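Local coordinates for protein myosin-I heavy chain (PDB 5EJR) that works as an actin-based ATPase motor in the early steps of phagocytosis and in adhesion, and is represented here by a C-terminal MyTH4-FERM tail module, at residues M73-Y78 against Y112-K117; K62-N67 against Y108-R113; N116-P119 against S123-K126. All blocks are in the same frame, centred on the assembly; numbering follows the deposited sequence.

In the fold
All three contacts lie in the helical MyTH4 domain. From the N terminus, helix 58-75 supplies the first half of contact 2 at 62-67, then the first half of contact 1 at its end and the loop beyond, 73-78. The chain next runs through helix 86-99 into helix 104-113. There contact 2 closes on 108-113 and contact 1 on 112-117, which overruns it, so the two loops cross rather than nest, and both tie helix 58-75 to helix 104-113, with centres about 10 Å apart. Contact 3 then closes a short turn, from 116-119 to the start of helix 121-137. Its centre is about 6 Å from that of contact 1, and the pair Asp77-Ser123 joins the two.

Contact 1. Residues M73-Y78 against Y112-K117; sequences MWMGDY and YRQTNK
The thioether end of Met75 packs on the root of Gln114: Met75 CE lies 3.5 Å from Gln114 CB and 3.3 Å from Gln114 O. Met75 SD is 3.6 Å from Gln114 CB. Met75 runs out extended through chi2, then bends at chi3 (73°), which turns the methyl onto the backbone of Gln114. Gln114 bends at chi2 (-67°), which carries its amide off to polar partners, while CB faces the methionine. Gln114 NE2 donates to a water at 2.7 Å, and that water donates in turn to Asp77 OD2, also at 2.7 Å; Gln114 OE1 accepts from Asn45 N. Both ends of this buried amide are thus occupied, which should fix its rotation. The two backbones turn here: Gly76, with positive phi, closes a Schellman motif at the end of helix 58-75, while a type I turn runs from Arg113 to Asn116. Thr115 OG1 bonds back to Tyr112 O, the carbonyl just before that turn, at 2.7 Å. Phe68 and Met72 of helix 58-75 and Phe44 of a loop also pack on Gln114, while helix 121-137 borders the contact, with Ser123 against Met75 and Phe128 against Thr115.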
ATOM      1  N   MET A  73     -10.977  16.874  17.388  1.00 41.82           N
ATOM      2  CA  MET A  73      -9.518  16.874  17.262  1.00 41.89           C
ATOM      3  C   MET A  73      -9.121  17.135  15.818  1.00 44.10           C
ATOM      4  O   MET A  73      -8.163  17.860  15.571  1.00 44.65           O
ATOM      5  CB  MET A  73      -8.950  15.518  17.692  1.00 44.37           C
ATOM      6  CG  MET A  73      -8.924  15.318  19.175  1.00 50.20           C
ATOM      7  SD  MET A  73      -8.700  13.584  19.613  1.00 56.22           S
ATOM      8  CE  MET A  73      -7.035  13.490  19.583  1.00 53.06           C
ATOM      9  N   TRP A  74      -9.844  16.524  14.864  1.00 39.33           N
ATOM     10  CA  TRP A  74      -9.569  16.678  13.435  1.00 38.19           C
ATOM     11  C   TRP A  74      -9.827  18.130  12.995  1.00 43.00           C
ATOM     12  O   TRP A  74      -9.017  18.726  12.273  1.00 41.78           O
ATOM     13  CB  TRP A  74     -10.426  15.705  12.617  1.00 35.41           C
ATOM     14  CG  TRP A  74     -10.433  16.036  11.161  1.00 35.26           C
ATOM     15  CD1 TRP A  74     -11.439  16.629  10.455  1.00 37.74           C
ATOM     16  CD2 TRP A  74      -9.334  15.891  10.254  1.00 34.79           C
ATOM     17  NE1 TRP A  74     -11.055  16.811   9.145  1.00 36.79           N
ATOM     18  CE2 TRP A  74      -9.756  16.392   9.000  1.00 38.24           C
ATOM     19  CE3 TRP A  74      -8.034  15.365  10.374  1.00 35.83           C
ATOM     20  CZ2 TRP A  74      -8.930  16.366   7.868  1.00 37.13           C
ATOM     21  CZ3 TRP A  74      -7.220  15.328   9.248  1.00 36.71           C
ATOM     22  CH2 TRP A  74      -7.663  15.838   8.019  1.00 37.10           C
ATOM     23  N   MET A  75     -10.959  18.684  13.464  1.00 41.03           N
ATOM     24  CA  MET A  75     -11.430  20.039  13.196  1.00 40.96           C
ATOM     25  C   MET A  75     -10.655  21.126  13.948  1.00 48.86           C
ATOM     26  O   MET A  75     -10.804  22.300  13.623  1.00 48.72           O
ATOM     27  CB  MET A  75     -12.931  20.126  13.466  1.00 42.46           C
ATOM     28  CG  MET A  75     -13.737  19.355  12.451  1.00 43.92           C
ATOM     29  SD  MET A  75     -15.490  19.257  12.837  1.00 46.25           S
ATOM     30  CE  MET A  75     -15.990  20.985  12.453  1.00 42.96           C
ATOM     31  N   GLY A  76      -9.818  20.728  14.909  1.00 47.46           N
ATOM     32  CA  GLY A  76      -9.002  21.641  15.704  1.00 47.90           C
ATOM     33  C   GLY A  76      -9.746  22.352  16.820  1.00 53.37           C
ATOM     34  O   GLY A  76      -9.363  23.458  17.210  1.00 54.61           O
ATOM     35  N   ASP A  77     -10.808  21.725  17.344  1.00 49.17           N
ATOM     36  CA  ASP A  77     -11.639  22.249  18.433  1.00 50.09           C
ATOM     37  C   ASP A  77     -11.401  21.513  19.762  1.00 55.95           C
ATOM     38  O   ASP A  77     -11.998  21.871  20.777  1.00 56.83           O
ATOM     39  CB  ASP A  77     -13.127  22.212  18.047  1.00 51.35           C
ATOM     40  CG  ASP A  77     -13.465  23.033  16.818  1.00 56.74           C
ATOM     41  OD1 ASP A  77     -13.050  24.220  16.758  1.00 58.59           O
ATOM     42  OD2 ASP A  77     -14.160  22.504  15.928  1.00 56.07           O
ATOM     43  N   TYR A  78     -10.532  20.492  19.743  1.00 53.03           N
ATOM     44  CA  TYR A  78     -10.136  19.663  20.884  1.00 53.37           C
ATOM     45  C   TYR A  78      -8.656  19.322  20.672  1.00 56.94           C
ATOM     46  O   TYR A  78      -8.261  19.066  19.530  1.00 54.83           O
ATOM     47  CB  TYR A  78     -10.989  18.390  20.933  1.00 54.53           C
ATOM     48  CG  TYR A  78     -10.954  17.626  22.240  1.00 57.72           C
ATOM     49  CD1 TYR A  78     -11.910  17.853  23.228  1.00 60.66           C
ATOM     50  CD2 TYR A  78     -10.031  16.604  22.450  1.00 58.51           C
ATOM     51  CE1 TYR A  78     -11.917  17.115  24.412  1.00 62.12           C
ATOM     52  CE2 TYR A  78     -10.030  15.857  23.629  1.00 59.90           C
ATOM     53  CZ  TYR A  78     -10.980  16.112  24.606  1.00 69.18           C
ATOM     54  OH  TYR A  78     -10.980  15.383  25.773  1.00 72.91           O
ATOM     55  N   TYR A 112     -21.344  16.773  10.163  1.00 34.55           N
ATOM     56  CA  TYR A 112     -22.187  17.828   9.618  1.00 35.25           C
ATOM     57  C   TYR A 112     -22.586  18.876  10.671  1.00 39.50           C
ATOM     58  O   TYR A 112     -22.409  20.074  10.435  1.00 38.35           O
ATOM     59  CB  TYR A 112     -23.427  17.278   8.889  1.00 37.07           C
ATOM     60  CG  TYR A 112     -24.262  18.413   8.340  1.00 41.03           C
ATOM     61  CD1 TYR A 112     -23.873  19.093   7.187  1.00 43.07           C
ATOM     62  CD2 TYR A 112     -25.350  18.913   9.056  1.00 42.58           C
ATOM     63  CE1 TYR A 112     -24.582  20.204   6.728  1.00 45.23           C
ATOM     64  CE2 TYR A 112     -26.067  20.022   8.604  1.00 43.90           C
ATOM     65  CZ  TYR A 112     -25.676  20.664   7.444  1.00 53.01           C
ATOM     66  OH  TYR A 112     -26.382  21.751   7.003  1.00 57.25           O
ATOM     67  N   ARG A 113     -23.115  18.426  11.823  1.00 37.13           N
ATOM     68  CA  ARG A 113     -23.508  19.299  12.945  1.00 37.26           C
ATOM     69  C   ARG A 113     -22.364  20.263  13.278  1.00 42.86           C
ATOM     70  O   ARG A 113     -22.596  21.453  13.480  1.00 42.97           O
ATOM     71  CB  ARG A 113     -23.871  18.447  14.179  1.00 35.75           C
ATOM     72  CG  ARG A 113     -23.774  19.171  15.521  1.00 44.21           C
ATOM     73  CD  ARG A 113     -23.446  18.210  16.637  1.00 41.87           C
ATOM     74  NE  ARG A 113     -23.032  18.887  17.859  1.00 43.42           N
ATOM     75  CZ  ARG A 113     -23.838  19.137  18.885  1.00 61.82           C
ATOM     76  NH1 ARG A 113     -25.124  18.814  18.821  1.00 57.86           N
ATOM     77  NH2 ARG A 113     -23.371  19.721  19.978  1.00 42.43           N
ATOM     78  N   GLN A 114     -21.125  19.760  13.290  1.00 39.33           N
ATOM     79  CA  GLN A 114     -19.994  20.598  13.652  1.00 38.55           C
ATOM     80  C   GLN A 114     -19.599  21.622  12.559  1.00 41.37           C
ATOM     81  O   GLN A 114     -18.858  22.557  12.854  1.00 40.39           O
ATOM     82  CB  GLN A 114     -18.829  19.735  14.116  1.00 38.61           C
ATOM     83  CG  GLN A 114     -19.080  19.080  15.488  1.00 37.28           C
ATOM     84  CD  GLN A 114     -19.134  20.076  16.631  1.00 46.93           C
ATOM     85  OE1 GLN A 114     -20.194  20.588  17.009  1.00 40.36           O
ATOM     86  NE2 GLN A 114     -17.985  20.387  17.192  1.00 43.44           N
ATOM     87  N   THR A 115     -20.171  21.510  11.348  1.00 38.46           N
ATOM     88  CA  THR A 115     -19.931  22.470  10.251  1.00 39.07           C
ATOM     89  C   THR A 115     -21.005  23.580  10.240  1.00 45.69           C
ATOM     90  O   THR A 115     -20.795  24.623   9.627  1.00 45.71           O
ATOM     91  CB  THR A 115     -19.928  21.781   8.867  1.00 45.23           C
ATOM     92  OG1 THR A 115     -21.262  21.466   8.473  1.00 46.23           O
ATOM     93  CG2 THR A 115     -19.039  20.553   8.803  1.00 39.78           C
ATOM     94  N   ASN A 116     -22.165  23.318  10.860  1.00 44.78           N
ATOM     95  CA  ASN A 116     -23.314  24.225  10.918  1.00 46.49           C
ATOM     96  C   ASN A 116     -23.191  25.198  12.097  1.00 52.85           C
ATOM     97  O   ASN A 116     -23.190  24.766  13.248  1.00 53.35           O
ATOM     98  CB  ASN A 116     -24.604  23.398  11.020  1.00 47.66           C
ATOM     99  CG  ASN A 116     -25.836  24.009  10.406  1.00 70.15           C
ATOM    100  OD1 ASN A 116     -25.785  24.760   9.425  1.00 64.68           O
ATOM    101  ND2 ASN A 116     -26.988  23.606  10.909  1.00 63.59           N
ATOM    102  N   LYS A 117     -23.072  26.509  11.798  1.00 49.68           N
ATOM    103  CA  LYS A 117     -22.954  27.621  12.760  1.00 50.46           C
ATOM    104  C   LYS A 117     -21.699  27.494  13.640  1.00 52.05           C
ATOM    105  O   LYS A 117     -21.749  27.583  14.868  1.00 51.59           O
ATOM    106  CB  LYS A 117     -24.246  27.835  13.588  1.00 54.07           C
ATOM    107  CG  LYS A 117     -25.491  28.110  12.738  1.00 70.46           C
ATOM    108  CD  LYS A 117     -26.724  28.413  13.595  1.00 83.65           C
ATOM    109  CE  LYS A 117     -28.017  28.431  12.802  1.00 91.53           C
ATOM    110  NZ  LYS A 117     -28.091  29.562  11.835  1.00 95.12           N
TER
HETATM  111  O   HOH W   1     -15.551  20.224  15.976  1.00 34.36           O

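Contact 2. Residues K62-N67 against Y108-R113; sequences KKAIKN and YCQAYR
Gln110 reaches from helix 104-113 to helix 58-75 and sets its amide against Ala64 and Asn67, one turn apart on the facing helix. Gln110 NE2 donates to Ala64 O at 2.8 Å, while Gln110 OE1 accepts from Asn67 ND2 at 2.9 Å, so both ends of one side-chain amide are used on the same neighbour. The first bond is almost straight, and Ala64 O lies practically in the plane of the Gln110 amide; seen from the alanine, however, the donor comes from above the carbonyl plane. The second bond repeats this with the roles exchanged: Gln110 OE1 lies in the amide plane of Asn67, yet ND2 approaches OE1 from above the glutamine's own plane. The two amide planes stand 36° apart.

Gln110 gets across because its chain is extended, with CD anti to CA (chi2 -178°). Asn67 has CG anti to its own backbone nitrogen (chi1 -171°), which brings ND2 up to the glutamine oxygen. This is polar helix-to-helix pairing inside the MyTH4 helical domain: all three touching residues are buried, and the only methyl among them, Ala64 CB, lies 3.9 Å from Gln110 NE2.

Asn67 has a further partner in Arg96 of helix 86-99, whose NH1 bonds to OD1. The guanidinium charge probably draws electron density toward OD1 and so makes ND2 a somewhat stronger donor to Gln110. Gln110 NE2 also makes a weak bond to Glu106 OE2, one turn back on its own helix, and Phe68, Ile71 and Ile49 also touch the Gln110 side chain.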
ATOM      1  N   LYS A  62     -21.430   4.815  23.432  1.00 49.22           N
ATOM      2  CA  LYS A  62     -20.127   4.990  24.084  1.00 49.32           C
ATOM      3  C   LYS A  62     -19.032   5.232  23.044  1.00 50.65           C
ATOM      4  O   LYS A  62     -18.180   6.093  23.257  1.00 51.28           O
ATOM      5  CB  LYS A  62     -19.792   3.791  24.982  1.00 52.78           C
ATOM      6  CG  LYS A  62     -18.636   4.047  25.956  1.00 75.78           C
ATOM      7  CD  LYS A  62     -18.254   2.781  26.717  1.00 91.35           C
ATOM      8  CE  LYS A  62     -16.980   2.934  27.515  1.00105.19           C
ATOM      9  NZ  LYS A  62     -17.188   3.711  28.767  1.00115.83           N
ATOM     10  N   LYS A  63     -19.082   4.496  21.914  1.00 44.08           N
ATOM     11  CA  LYS A  63     -18.134   4.619  20.796  1.00 42.22           C
ATOM     12  C   LYS A  63     -18.372   5.950  20.051  1.00 45.30           C
ATOM     13  O   LYS A  63     -17.423   6.549  19.541  1.00 44.11           O
ATOM     14  CB  LYS A  63     -18.289   3.445  19.815  1.00 43.25           C
ATOM     15  CG  LYS A  63     -17.875   2.084  20.362  1.00 49.92           C
ATOM     16  CD  LYS A  63     -18.174   0.988  19.354  1.00 45.43           C
ATOM     17  CE  LYS A  63     -17.981  -0.385  19.944  1.00 48.80           C
ATOM     18  NZ  LYS A  63     -17.780  -1.408  18.885  1.00 53.76           N
ATOM     19  N   ALA A  64     -19.645   6.393  19.989  1.00 42.50           N
ATOM     20  CA  ALA A  64     -20.064   7.637  19.336  1.00 42.58           C
ATOM     21  C   ALA A  64     -19.510   8.847  20.089  1.00 47.54           C
ATOM     22  O   ALA A  64     -19.149   9.837  19.450  1.00 47.39           O
ATOM     23  CB  ALA A  64     -21.569   7.707  19.272  1.00 43.68           C
ATOM     24  N   ILE A  65     -19.413   8.744  21.441  1.00 44.22           N
ATOM     25  CA  ILE A  65     -18.862   9.781  22.319  1.00 43.90           C
ATOM     26  C   ILE A  65     -17.380   9.946  22.031  1.00 45.49           C
ATOM     27  O   ILE A  65     -16.943  11.085  21.825  1.00 45.87           O
ATOM     28  CB  ILE A  65     -19.153   9.527  23.832  1.00 47.31           C
ATOM     29  CG1 ILE A  65     -20.655   9.663  24.133  1.00 48.48           C
ATOM     30  CG2 ILE A  65     -18.318  10.468  24.737  1.00 48.24           C
ATOM     31  CD1 ILE A  65     -21.151   8.819  25.329  1.00 56.44           C
ATOM     32  N   LYS A  66     -16.606   8.827  22.016  1.00 40.00           N
ATOM     33  CA  LYS A  66     -15.161   8.863  21.713  1.00 39.59           C
ATOM     34  C   LYS A  66     -14.937   9.426  20.302  1.00 42.13           C
ATOM     35  O   LYS A  66     -13.994  10.198  20.103  1.00 42.88           O
ATOM     36  CB  LYS A  66     -14.524   7.463  21.814  1.00 42.82           C
ATOM     37  CG  LYS A  66     -12.993   7.466  21.776  1.00 55.72           C
ATOM     38  CD  LYS A  66     -12.436   6.057  21.661  1.00 70.29           C
ATOM     39  CE  LYS A  66     -10.941   5.999  21.861  1.00 84.15           C
ATOM     40  NZ  LYS A  66     -10.423   4.614  21.705  1.00 90.33           N
ATOM     41  N   ASN A  67     -15.798   9.022  19.339  1.00 36.16           N
ATOM     42  CA  ASN A  67     -15.745   9.463  17.943  1.00 35.57           C
ATOM     43  C   ASN A  67     -15.924  10.972  17.827  1.00 41.01           C
ATOM     44  O   ASN A  67     -15.211  11.610  17.042  1.00 41.26           O
ATOM     45  CB  ASN A  67     -16.823   8.782  17.126  1.00 34.67           C
ATOM     46  CG  ASN A  67     -16.659   9.034  15.649  1.00 37.50           C
ATOM     47  OD1 ASN A  67     -15.867   8.393  14.964  1.00 32.59           O
ATOM     48  ND2 ASN A  67     -17.352  10.015  15.145  1.00 35.41           N
ATOM     49  N   TYR A 108     -21.660  10.726  10.165  1.00 30.06           N
ATOM     50  CA  TYR A 108     -22.040  11.744   9.170  1.00 30.19           C
ATOM     51  C   TYR A 108     -22.781  12.928   9.817  1.00 35.53           C
ATOM     52  O   TYR A 108     -22.521  14.067   9.462  1.00 34.62           O
ATOM     53  CB  TYR A 108     -22.937  11.137   8.084  1.00 30.86           C
ATOM     54  CG  TYR A 108     -22.191  10.572   6.895  1.00 31.51           C
ATOM     55  CD1 TYR A 108     -21.835  11.383   5.819  1.00 32.98           C
ATOM     56  CD2 TYR A 108     -21.907   9.211   6.808  1.00 32.42           C
ATOM     57  CE1 TYR A 108     -21.189  10.857   4.697  1.00 32.57           C
ATOM     58  CE2 TYR A 108     -21.229   8.681   5.711  1.00 32.21           C
ATOM     59  CZ  TYR A 108     -20.883   9.505   4.654  1.00 37.89           C
ATOM     60  OH  TYR A 108     -20.269   8.959   3.555  1.00 37.05           O
ATOM     61  N   CYS A 109     -23.705  12.644  10.765  1.00 34.89           N
ATOM     62  CA  CYS A 109     -24.456  13.662  11.506  1.00 36.96           C
ATOM     63  C   CYS A 109     -23.540  14.446  12.430  1.00 39.86           C
ATOM     64  O   CYS A 109     -23.641  15.662  12.433  1.00 38.68           O
ATOM     65  CB  CYS A 109     -25.628  13.048  12.260  1.00 38.59           C
ATOM     66  SG  CYS A 109     -26.915  12.364  11.188  1.00 42.88           S
ATOM     67  N   GLN A 110     -22.600  13.785  13.153  1.00 37.18           N
ATOM     68  CA  GLN A 110     -21.659  14.504  14.040  1.00 36.54           C
ATOM     69  C   GLN A 110     -20.760  15.444  13.256  1.00 39.19           C
ATOM     70  O   GLN A 110     -20.432  16.525  13.753  1.00 38.51           O
ATOM     71  CB  GLN A 110     -20.749  13.555  14.831  1.00 36.56           C
ATOM     72  CG  GLN A 110     -21.411  12.776  15.958  1.00 41.39           C
ATOM     73  CD  GLN A 110     -20.418  11.901  16.707  1.00 49.27           C
ATOM     74  OE1 GLN A 110     -19.232  11.795  16.366  1.00 37.61           O
ATOM     75  NE2 GLN A 110     -20.873  11.295  17.791  1.00 42.38           N
ATOM     76  N   ALA A 111     -20.293  14.995  12.057  1.00 35.21           N
ATOM     77  CA  ALA A 111     -19.381  15.776  11.228  1.00 33.57           C
ATOM     78  C   ALA A 111     -20.131  16.991  10.707  1.00 37.42           C
ATOM     79  O   ALA A 111     -19.629  18.108  10.844  1.00 36.74           O
ATOM     80  CB  ALA A 111     -18.845  14.928  10.073  1.00 32.98           C
ATOM     81  N   TYR A 112     -21.344  16.773  10.163  1.00 34.55           N
ATOM     82  CA  TYR A 112     -22.187  17.828   9.618  1.00 35.25           C
ATOM     83  C   TYR A 112     -22.586  18.876  10.671  1.00 39.50           C
ATOM     84  O   TYR A 112     -22.409  20.074  10.435  1.00 38.35           O
ATOM     85  CB  TYR A 112     -23.427  17.278   8.889  1.00 37.07           C
ATOM     86  CG  TYR A 112     -24.262  18.413   8.340  1.00 41.03           C
ATOM     87  CD1 TYR A 112     -23.873  19.093   7.187  1.00 43.07           C
ATOM     88  CD2 TYR A 112     -25.350  18.913   9.056  1.00 42.58           C
ATOM     89  CE1 TYR A 112     -24.582  20.204   6.728  1.00 45.23           C
ATOM     90  CE2 TYR A 112     -26.067  20.022   8.604  1.00 43.90           C
ATOM     91  CZ  TYR A 112     -25.676  20.664   7.444  1.00 53.01           C
ATOM     92  OH  TYR A 112     -26.382  21.751   7.003  1.00 57.25           O
ATOM     93  N   ARG A 113     -23.115  18.426  11.823  1.00 37.13           N
ATOM     94  CA  ARG A 113     -23.508  19.299  12.945  1.00 37.26           C
ATOM     95  C   ARG A 113     -22.364  20.263  13.278  1.00 42.86           C
ATOM     96  O   ARG A 113     -22.596  21.453  13.480  1.00 42.97           O
ATOM     97  CB  ARG A 113     -23.871  18.447  14.179  1.00 35.75           C
ATOM     98  CG  ARG A 113     -23.774  19.171  15.521  1.00 44.21           C
ATOM     99  CD  ARG A 113     -23.446  18.210  16.637  1.00 41.87           C
ATOM    100  NE  ARG A 113     -23.032  18.887  17.859  1.00 43.42           N
ATOM    101  CZ  ARG A 113     -23.838  19.137  18.885  1.00 61.82           C
ATOM    102  NH1 ARG A 113     -25.124  18.814  18.821  1.00 57.86           N
ATOM    103  NH2 ARG A 113     -23.371  19.721  19.978  1.00 42.43           N
TER

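Contact 3. Residues N116-P119 against S123-K126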
ATOM      1  N   ASN A 116     -22.165  23.318  10.860  1.00 44.78           N
ATOM      2  CA  ASN A 116     -23.314  24.225  10.918  1.00 46.49           C
ATOM      3  C   ASN A 116     -23.191  25.198  12.097  1.00 52.85           C
ATOM      4  O   ASN A 116     -23.190  24.766  13.248  1.00 53.35           O
ATOM      5  CB  ASN A 116     -24.604  23.398  11.020  1.00 47.66           C
ATOM      6  CG  ASN A 116     -25.836  24.009  10.406  1.00 70.15           C
ATOM      7  OD1 ASN A 116     -25.785  24.760   9.425  1.00 64.68           O
ATOM      8  ND2 ASN A 116     -26.988  23.606  10.909  1.00 63.59           N
ATOM      9  N   LYS A 117     -23.072  26.509  11.798  1.00 49.68           N
ATOM     10  CA  LYS A 117     -22.954  27.621  12.760  1.00 50.46           C
ATOM     11  C   LYS A 117     -21.699  27.494  13.640  1.00 52.05           C
ATOM     12  O   LYS A 117     -21.749  27.583  14.868  1.00 51.59           O
ATOM     13  CB  LYS A 117     -24.246  27.835  13.588  1.00 54.07           C
ATOM     14  CG  LYS A 117     -25.491  28.110  12.738  1.00 70.46           C
ATOM     15  CD  LYS A 117     -26.724  28.413  13.595  1.00 83.65           C
ATOM     16  CE  LYS A 117     -28.017  28.431  12.802  1.00 91.53           C
ATOM     17  NZ  LYS A 117     -28.091  29.562  11.835  1.00 95.12           N
ATOM     18  N   ASN A 118     -20.563  27.297  12.973  1.00 47.23           N
ATOM     19  CA  ASN A 118     -19.258  27.187  13.590  1.00 46.95           C
ATOM     20  C   ASN A 118     -18.649  28.610  13.594  1.00 52.78           C
ATOM     21  O   ASN A 118     -18.603  29.240  12.535  1.00 53.65           O
ATOM     22  CB  ASN A 118     -18.396  26.214  12.762  1.00 44.31           C
ATOM     23  CG  ASN A 118     -17.120  25.745  13.407  1.00 55.11           C
ATOM     24  OD1 ASN A 118     -16.474  26.453  14.181  1.00 44.21           O
ATOM     25  ND2 ASN A 118     -16.714  24.525  13.076  1.00 48.21           N
ATOM     26  N   PRO A 119     -18.166  29.143  14.742  1.00 49.52           N
ATOM     27  CA  PRO A 119     -17.607  30.511  14.733  1.00 50.54           C
ATOM     28  C   PRO A 119     -16.272  30.635  13.996  1.00 54.70           C
ATOM     29  O   PRO A 119     -15.764  31.749  13.840  1.00 55.25           O
ATOM     30  CB  PRO A 119     -17.461  30.846  16.224  1.00 52.80           C
ATOM     31  CG  PRO A 119     -17.288  29.523  16.891  1.00 56.03           C
ATOM     32  CD  PRO A 119     -18.151  28.567  16.104  1.00 50.77           C
ATOM     33  N   SER A 123     -12.387  25.649  10.810  1.00 46.86           N
ATOM     34  CA  SER A 123     -12.820  24.471  11.551  1.00 43.83           C
ATOM     35  C   SER A 123     -13.973  23.835  10.763  1.00 44.94           C
ATOM     36  O   SER A 123     -13.957  22.622  10.554  1.00 42.35           O
ATOM     37  CB  SER A 123     -13.241  24.843  12.970  1.00 44.73           C
ATOM     38  OG  SER A 123     -13.979  23.812  13.601  1.00 46.56           O
ATOM     39  N   ALA A 124     -14.932  24.652  10.266  1.00 41.61           N
ATOM     40  CA  ALA A 124     -16.065  24.182   9.452  1.00 41.06           C
ATOM     41  C   ALA A 124     -15.619  23.519   8.140  1.00 43.57           C
ATOM     42  O   ALA A 124     -16.267  22.571   7.700  1.00 42.16           O
ATOM     43  CB  ALA A 124     -17.012  25.329   9.145  1.00 42.92           C
ATOM     44  N   LYS A 125     -14.542  24.039   7.506  1.00 40.20           N
ATOM     45  CA  LYS A 125     -13.996  23.535   6.239  1.00 39.73           C
ATOM     46  C   LYS A 125     -13.444  22.102   6.443  1.00 42.34           C
ATOM     47  O   LYS A 125     -13.685  21.231   5.601  1.00 41.69           O
ATOM     48  CB  LYS A 125     -12.914  24.505   5.710  1.00 42.74           C
ATOM     49  CG  LYS A 125     -12.272  24.116   4.383  1.00 52.31           C
ATOM     50  CD  LYS A 125     -11.188  25.112   3.977  1.00 65.16           C
ATOM     51  CE  LYS A 125     -10.537  24.789   2.648  1.00 77.51           C
ATOM     52  NZ  LYS A 125     -11.474  24.955   1.498  1.00 89.92           N
ATOM     53  N   LYS A 126     -12.751  21.880   7.584  1.00 36.78           N
ATOM     54  CA  LYS A 126     -12.180  20.614   8.044  1.00 36.12           C
ATOM     55  C   LYS A 126     -13.297  19.596   8.300  1.00 37.84           C
ATOM     56  O   LYS A 126     -13.113  18.396   8.074  1.00 35.83           O
ATOM     57  CB  LYS A 126     -11.342  20.831   9.319  1.00 38.37           C
ATOM     58  CG  LYS A 126      -9.930  21.346   9.052  1.00 37.56           C
ATOM     59  CD  LYS A 126      -9.291  21.838  10.341  1.00 44.29           C
ATOM     60  CE  LYS A 126      -7.872  22.307  10.173  1.00 58.23           C
ATOM     61  NZ  LYS A 126      -7.234  22.578  11.494  1.00 65.13           N
TER
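Asn118 lays its CB against the methyl of Ala124, the two CB atoms 4.0 Å apart, and points the NH2 end of its amide at the hydroxyl of Ser123. The pairing closes the loop between helices 104-113 and 121-137 of the MyTH4 domain, where an Asx turn forms as Asn118 OD1 accepts from Lys120 N. With CG anti to the backbone nitrogen (chi1 -167°), the amide swings toward the first turn of helix 121-137, and Asn118 ND2 donates to Ser123 OG at 2.9 Å with an angle of 158°. The hydroxyl sits about 15° out of the Asn118 amide plane. ND2 also makes a weak bond to Gln114 O, while Met75 of helix 58-75 touches both Asn118 and Ser123. A leucine in place of Asn118 would probably leave Ser123 OG without this donor and Lys120 N without its acceptor, freeing the loop to shift against the helix. Ser123 OG is held more strongly by Asp77 OD2, in the loop just past helix 58-75, and so connects the two loops. Ala124 N is also near the asparagine, 3.3 Å from Asn118 ND2, but both are donors and no bond joins them.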